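Local coordinates for protein methyltransferase WBDD (Escherichia coli, PDB 4AZS) that probably transfers both phosphate and methyl groups, as a bifunctional kinase and methyltransferase that regulates the chain length of the O antigen, at residues L50-E55 / G205-H210; L172-K177 / R192-Q197. All blocks are in the same frame, centred on the assembly; numbering follows the deposited sequence.

Contact 1 (L50-E55 / G205-H210)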
loop_
_atom_site.group_PDB
_atom_site.type_symbol
_atom_site.label_atom_id
_atom_site.label_comp_id
_atom_site.label_asym_id
_atom_site.label_seq_id
_atom_site.Cartn_x
_atom_site.Cartn_y
_atom_site.Cartn_z
ATOM N N LEU A 50 -27.275 -44.293 -0.608
ATOM C CA LEU A 50 -27.164 -45.532 0.158
ATOM C C LEU A 50 -27.364 -46.777 -0.734
ATOM O O LEU A 50 -26.583 -47.668 -0.664
ATOM C CB LEU A 50 -28.145 -45.565 1.332
ATOM C CG LEU A 50 -28.026 -46.886 2.122
ATOM C CD1 LEU A 50 -26.686 -46.938 2.791
ATOM C CD2 LEU A 50 -29.125 -47.011 3.151
ATOM N N ASP A 51 -28.357 -46.777 -1.626
ATOM C CA ASP A 51 -28.538 -47.923 -2.573
ATOM C C ASP A 51 -27.252 -48.215 -3.311
ATOM O O ASP A 51 -26.780 -49.362 -3.379
ATOM C CB ASP A 51 -29.711 -47.667 -3.550
ATOM C CG ASP A 51 -31.095 -47.561 -2.819
ATOM O OD1 ASP A 51 -31.239 -48.103 -1.699
ATOM O OD2 ASP A 51 -32.031 -46.890 -3.318
ATOM N N LEU A 52 -26.601 -47.176 -3.821
ATOM C CA LEU A 52 -25.402 -47.407 -4.572
ATOM C C LEU A 52 -24.226 -47.834 -3.665
ATOM O O LEU A 52 -23.429 -48.728 -3.999
ATOM C CB LEU A 52 -25.075 -46.137 -5.336
ATOM C CG LEU A 52 -24.130 -46.246 -6.483
ATOM C CD1 LEU A 52 -24.541 -47.330 -7.468
ATOM C CD2 LEU A 52 -24.115 -44.905 -7.205
ATOM N N ILE A 53 -24.104 -47.202 -2.514
ATOM C CA ILE A 53 -22.967 -47.477 -1.632
ATOM C C ILE A 53 -23.058 -48.931 -1.066
ATOM O O ILE A 53 -22.055 -49.608 -0.962
ATOM C CB ILE A 53 -22.881 -46.439 -0.508
ATOM C CG1 ILE A 53 -22.317 -45.143 -1.062
ATOM C CG2 ILE A 53 -22.004 -46.892 0.622
ATOM C CD1 ILE A 53 -22.500 -43.997 -0.093
ATOM N N THR A 54 -24.265 -49.385 -0.727
ATOM C CA THR A 54 -24.456 -50.756 -0.255
ATOM C C THR A 54 -24.129 -51.795 -1.338
ATOM O O THR A 54 -23.597 -52.857 -1.039
ATOM C CB THR A 54 -25.885 -50.981 0.243
ATOM O OG1 THR A 54 -26.783 -50.792 -0.829
ATOM C CG2 THR A 54 -26.274 -50.002 1.310
ATOM N N GLU A 55 -24.431 -51.494 -2.597
ATOM C CA GLU A 55 -24.054 -52.368 -3.714
ATOM C C GLU A 55 -22.520 -52.508 -3.791
ATOM O O GLU A 55 -21.975 -53.598 -3.933
ATOM C CB GLU A 55 -24.642 -51.812 -5.015
ATOM C CG GLU A 55 -23.876 -52.085 -6.306
ATOM C CD GLU A 55 -24.518 -51.386 -7.518
ATOM O OE1 GLU A 55 -25.757 -51.146 -7.514
ATOM O OE2 GLU A 55 -23.782 -51.084 -8.484
ATOM N N GLY A 205 -22.364 -42.804 -10.244
ATOM C CA GLY A 205 -23.687 -42.204 -10.248
ATOM C C GLY A 205 -23.637 -40.699 -10.128
ATOM O O GLY A 205 -22.562 -40.097 -10.033
ATOM N N GLU A 206 -24.799 -40.087 -10.142
ATOM C CA GLU A 206 -24.911 -38.605 -10.022
ATOM C C GLU A 206 -26.149 -38.337 -9.180
ATOM O O GLU A 206 -27.168 -39.019 -9.357
ATOM C CB GLU A 206 -25.058 -37.994 -11.403
ATOM C CG GLU A 206 -24.030 -36.905 -11.665
ATOM C CD GLU A 206 -23.358 -37.099 -12.992
ATOM O OE1 GLU A 206 -23.938 -37.809 -13.840
ATOM O OE2 GLU A 206 -22.261 -36.537 -13.175
ATOM N N PHE A 207 -26.058 -37.407 -8.241
ATOM C CA PHE A 207 -27.113 -37.247 -7.256
ATOM C C PHE A 207 -27.561 -35.811 -7.138
ATOM O O PHE A 207 -26.749 -34.882 -7.182
ATOM C CB PHE A 207 -26.662 -37.808 -5.908
ATOM C CG PHE A 207 -26.395 -39.274 -5.977
ATOM C CD1 PHE A 207 -27.448 -40.175 -5.875
ATOM C CD2 PHE A 207 -25.137 -39.754 -6.308
ATOM C CE1 PHE A 207 -27.242 -41.526 -6.007
ATOM C CE2 PHE A 207 -24.916 -41.112 -6.426
ATOM C CZ PHE A 207 -25.983 -42.011 -6.302
ATOM N N ASP A 208 -28.863 -35.661 -6.964
ATOM C CA ASP A 208 -29.530 -34.385 -6.633
ATOM C C ASP A 208 -29.230 -33.980 -5.197
ATOM O O ASP A 208 -29.420 -34.730 -4.242
ATOM C CB ASP A 208 -31.068 -34.513 -6.905
ATOM C CG ASP A 208 -31.868 -33.143 -6.750
ATOM O OD1 ASP A 208 -31.361 -32.087 -6.280
ATOM O OD2 ASP A 208 -33.059 -33.153 -7.103
ATOM N N THR A 209 -28.729 -32.779 -5.027
ATOM C CA THR A 209 -28.368 -32.304 -3.693
ATOM C C THR A 209 -29.496 -31.572 -2.986
ATOM O O THR A 209 -29.351 -31.257 -1.819
ATOM C CB THR A 209 -27.283 -31.239 -3.779
ATOM O OG1 THR A 209 -27.812 -30.122 -4.506
ATOM C CG2 THR A 209 -26.077 -31.769 -4.464
ATOM N N HIS A 210 -30.544 -31.220 -3.735
ATOM C CA HIS A 210 -31.600 -30.276 -3.285
ATOM C C HIS A 210 -31.167 -28.881 -2.987
ATOM O O HIS A 210 -31.938 -28.123 -2.406
ATOM C CB HIS A 210 -32.377 -30.840 -2.098
ATOM C CG HIS A 210 -33.065 -32.140 -2.433
ATOM N ND1 HIS A 210 -32.512 -33.362 -2.159
ATOM C CD2 HIS A 210 -34.252 -32.385 -3.101
ATOM C CE1 HIS A 210 -33.327 -34.329 -2.618
ATOM N NE2 HIS A 210 -34.403 -33.732 -3.181
#

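Contact 2 (L172-K177 / R192-Q197)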
loop_
_atom_site.group_PDB
_atom_site.type_symbol
_atom_site.label_atom_id
_atom_site.label_comp_id
_atom_site.label_asym_id
_atom_site.label_seq_id
_atom_site.Cartn_x
_atom_site.Cartn_y
_atom_site.Cartn_z
ATOM N N LEU A 172 -16.415 -41.295 -3.380
ATOM C CA LEU A 172 -16.515 -39.867 -3.214
ATOM C C LEU A 172 -17.709 -39.326 -3.963
ATOM O O LEU A 172 -17.895 -39.661 -5.109
ATOM C CB LEU A 172 -15.254 -39.169 -3.751
ATOM C CG LEU A 172 -13.981 -39.634 -3.044
ATOM C CD1 LEU A 172 -12.775 -39.189 -3.854
ATOM C CD2 LEU A 172 -13.883 -39.145 -1.618
ATOM N N GLU A 173 -18.478 -38.462 -3.306
ATOM C CA GLU A 173 -19.407 -37.558 -3.949
ATOM C C GLU A 173 -18.765 -36.195 -3.900
ATOM O O GLU A 173 -18.456 -35.698 -2.823
ATOM C CB GLU A 173 -20.732 -37.514 -3.227
ATOM C CG GLU A 173 -21.787 -36.681 -3.957
ATOM C CD GLU A 173 -23.056 -36.495 -3.155
ATOM O OE1 GLU A 173 -22.937 -36.324 -1.902
ATOM O OE2 GLU A 173 -24.144 -36.507 -3.793
ATOM N N LEU A 174 -18.569 -35.590 -5.060
ATOM C CA LEU A 174 -17.845 -34.346 -5.174
ATOM C C LEU A 174 -18.695 -33.206 -5.706
ATOM O O LEU A 174 -19.337 -33.316 -6.746
ATOM C CB LEU A 174 -16.666 -34.569 -6.101
ATOM C CG LEU A 174 -15.667 -35.603 -5.569
ATOM C CD1 LEU A 174 -14.686 -35.929 -6.680
ATOM C CD2 LEU A 174 -14.916 -35.116 -4.341
ATOM N N ALA A 175 -18.685 -32.101 -4.979
ATOM C CA ALA A 175 -19.335 -30.892 -5.424
ATOM C C ALA A 175 -18.586 -30.348 -6.632
ATOM O O ALA A 175 -17.399 -30.651 -6.832
ATOM C CB ALA A 175 -19.382 -29.845 -4.325
ATOM N N VAL A 176 -19.277 -29.531 -7.420
ATOM C CA VAL A 176 -18.725 -29.071 -8.695
ATOM C C VAL A 176 -18.928 -27.592 -8.905
ATOM O O VAL A 176 -19.868 -26.989 -8.355
ATOM C CB VAL A 176 -19.367 -29.796 -9.884
ATOM C CG1 VAL A 176 -18.965 -31.251 -9.856
ATOM C CG2 VAL A 176 -20.859 -29.638 -9.824
ATOM N N LYS A 177 -18.060 -27.030 -9.741
ATOM C CA LYS A 177 -18.040 -25.602 -9.958
ATOM C C LYS A 177 -19.331 -25.077 -10.604
ATOM O O LYS A 177 -19.627 -23.902 -10.471
ATOM C CB LYS A 177 -16.815 -25.173 -10.759
ATOM C CG LYS A 177 -16.964 -25.282 -12.250
ATOM C CD LYS A 177 -15.870 -24.474 -12.966
ATOM C CE LYS A 177 -15.950 -24.621 -14.499
ATOM N NZ LYS A 177 -16.208 -26.026 -14.958
ATOM N N ARG A 192 -12.784 -34.416 -11.456
ATOM C CA ARG A 192 -11.756 -35.409 -11.708
ATOM C C ARG A 192 -10.316 -34.942 -11.460
ATOM O O ARG A 192 -9.455 -35.763 -11.208
ATOM C CB ARG A 192 -11.893 -35.960 -13.102
ATOM C CG ARG A 192 -13.025 -36.941 -13.143
ATOM C CD ARG A 192 -13.333 -37.278 -14.566
ATOM N NE ARG A 192 -13.919 -36.128 -15.220
ATOM C CZ ARG A 192 -14.410 -36.149 -16.460
ATOM N NH1 ARG A 192 -14.390 -37.266 -17.176
ATOM N NH2 ARG A 192 -14.924 -35.048 -16.986
ATOM N N GLU A 193 -10.071 -33.650 -11.448
ATOM C CA GLU A 193 -8.732 -33.158 -11.066
ATOM C C GLU A 193 -8.336 -33.495 -9.635
ATOM O O GLU A 193 -7.151 -33.459 -9.286
ATOM C CB GLU A 193 -8.660 -31.660 -11.196
ATOM C CG GLU A 193 -8.639 -31.186 -12.634
ATOM C CD GLU A 193 -8.776 -29.663 -12.708
ATOM O OE1 GLU A 193 -8.047 -28.943 -11.965
ATOM O OE2 GLU A 193 -9.648 -29.199 -13.471
ATOM N N LEU A 194 -9.310 -33.780 -8.780
ATOM C CA LEU A 194 -8.964 -34.141 -7.421
ATOM C C LEU A 194 -8.555 -35.619 -7.327
ATOM O O LEU A 194 -8.037 -36.049 -6.278
ATOM C CB LEU A 194 -10.170 -33.907 -6.492
ATOM C CG LEU A 194 -10.718 -32.482 -6.406
ATOM C CD1 LEU A 194 -11.956 -32.389 -5.517
ATOM C CD2 LEU A 194 -9.620 -31.587 -5.883
ATOM N N ILE A 195 -8.866 -36.421 -8.357
ATOM C CA ILE A 195 -8.684 -37.875 -8.248
ATOM C C ILE A 195 -7.876 -38.558 -9.333
ATOM O O ILE A 195 -7.577 -39.709 -9.201
ATOM C CB ILE A 195 -10.039 -38.630 -8.133
ATOM C CG1 ILE A 195 -10.972 -38.277 -9.259
ATOM C CG2 ILE A 195 -10.699 -38.352 -6.782
ATOM C CD1 ILE A 195 -12.187 -39.160 -9.324
ATOM N N GLU A 196 -7.577 -37.859 -10.421
ATOM C CA GLU A 196 -6.993 -38.464 -11.595
ATOM C C GLU A 196 -5.533 -38.902 -11.319
ATOM O O GLU A 196 -5.024 -39.735 -12.013
ATOM C CB GLU A 196 -7.060 -37.496 -12.775
ATOM C CG GLU A 196 -6.039 -36.380 -12.702
ATOM C CD GLU A 196 -6.355 -35.233 -13.660
ATOM O OE1 GLU A 196 -7.319 -35.366 -14.452
ATOM O OE2 GLU A 196 -5.649 -34.190 -13.610
ATOM N N GLN A 197 -4.907 -38.374 -10.273
ATOM C CA GLN A 197 -3.633 -38.920 -9.785
ATOM C C GLN A 197 -3.790 -40.308 -9.174
ATOM O O GLN A 197 -2.795 -41.025 -9.071
ATOM C CB GLN A 197 -2.950 -37.998 -8.754
ATOM C CG GLN A 197 -3.553 -38.008 -7.346
ATOM C CD GLN A 197 -4.937 -37.357 -7.275
ATOM O OE1 GLN A 197 -5.444 -36.875 -8.304
ATOM N NE2 GLN A 197 -5.553 -37.328 -6.075
#

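Contact 1 (L50-E55 / G205-H210)
In the methyltransferase part of WbdD, a helix packs on one face of a mixed beta-sheet, and L52 of that helix (47-64) meets F207 of an edge strand of the sheet within this chain (200-207). A single methyl group does most of the touching. L52 CD2 lies 3.6 Å from F207 CZ and 4.0 Å from F207 CE2, so it comes to the outer edge of the phenyl ring, in the ring plane, and not over a face. Both side chains leave their backbones toward the opposite segment. In L52, CG stands anti to the backbone N (chi1 -162°), which carries the leucine branch out from the helix to the strand; in F207, CG lies beside the backbone N and anti to the carbonyl carbon (chi1 -63°), and the ring reaches back to the helix.

Strands 169-173, 216-222 and 200-207 close one side of a Rossmann-like sheet with the order 3-2-1-4-5-7-6, the hallmark of the class I methyltransferases that use S-adenosylmethionine. Within that sheet G205 and F207 are tied by backbone hydrogen bonds to M218 and R216 of strand 216-222, and M218 also touches both L52 and F207. G205 has no side chain, and L52 CD2 comes within 4.1 Å of its backbone N, packing directly against the strand. The helix and strand share no hydrogen bond here; the contact is apolar and small, burying 98 Å² in all. Farther along the segment, D208 OD1 accepts from H210 N at 2.8 Å in an Asx turn, the N-H meeting the carboxylate from above its plane (42° out of it).

Contact 2 (L172-K177 / R192-Q197)
L194 and I195, at the end of a 3-10 segment and just beyond it, pack on L172 and L174 where strand 169-173 runs out into a loop. At R192 the carbonyl O receives two backbone bonds, from I195 N at 3.0 Å and from E196 N at 2.9 Å; this tight turn presents the next apolar residues to the strand. L194 follows, its CD1 lying 4.2 Å from L174 CD2, while I153, V156 and L160 of helix 153-166 also touch its side chain. Next, I195 reaches L172 with CG2, which stands 3.7 Å from L172 CD1. That branch lies beside the backbone N of I195, whereas CG1 sits between N and the carbonyl carbon (chi1 54°). Both pairs run antiparallel alongside each other and meet near their methyl ends. Q197 ends the segment by folding back: its NE2 gives a bond of 2.8 Å to L194 O, nearly straight at 165°, with the acceptor in the amide plane of Q197. All four touching residues are buried and no hydrogen bond crosses, so the contact itself rests on apolar burial and van der Waals packing, while polar partners such as K157 also tie the loop.

Overall arrangement
The two contacts illustrate how a Rossmann-like sheet is covered from different directions. Their centres lie 16 Å apart, and they share the sheet through strands 169-173 and 200-207, which are consecutive in the chain but separated across the sheet by strand 216-222. Both segments of contact 2 fall in the sequence between those of contact 1. They also meet directly: F207 CB packs 3.5 Å from E173 OE2. With its salt bridges to R44 and R49, which also touch F207, the E173 carboxylate links strand 169-173 to the edge strand. The side chains of F207 and L172 lie about 9 and 10 Å (nearest atoms) from bound S-adenosylmethionine, framing the cofactor domain without touching the cofactor.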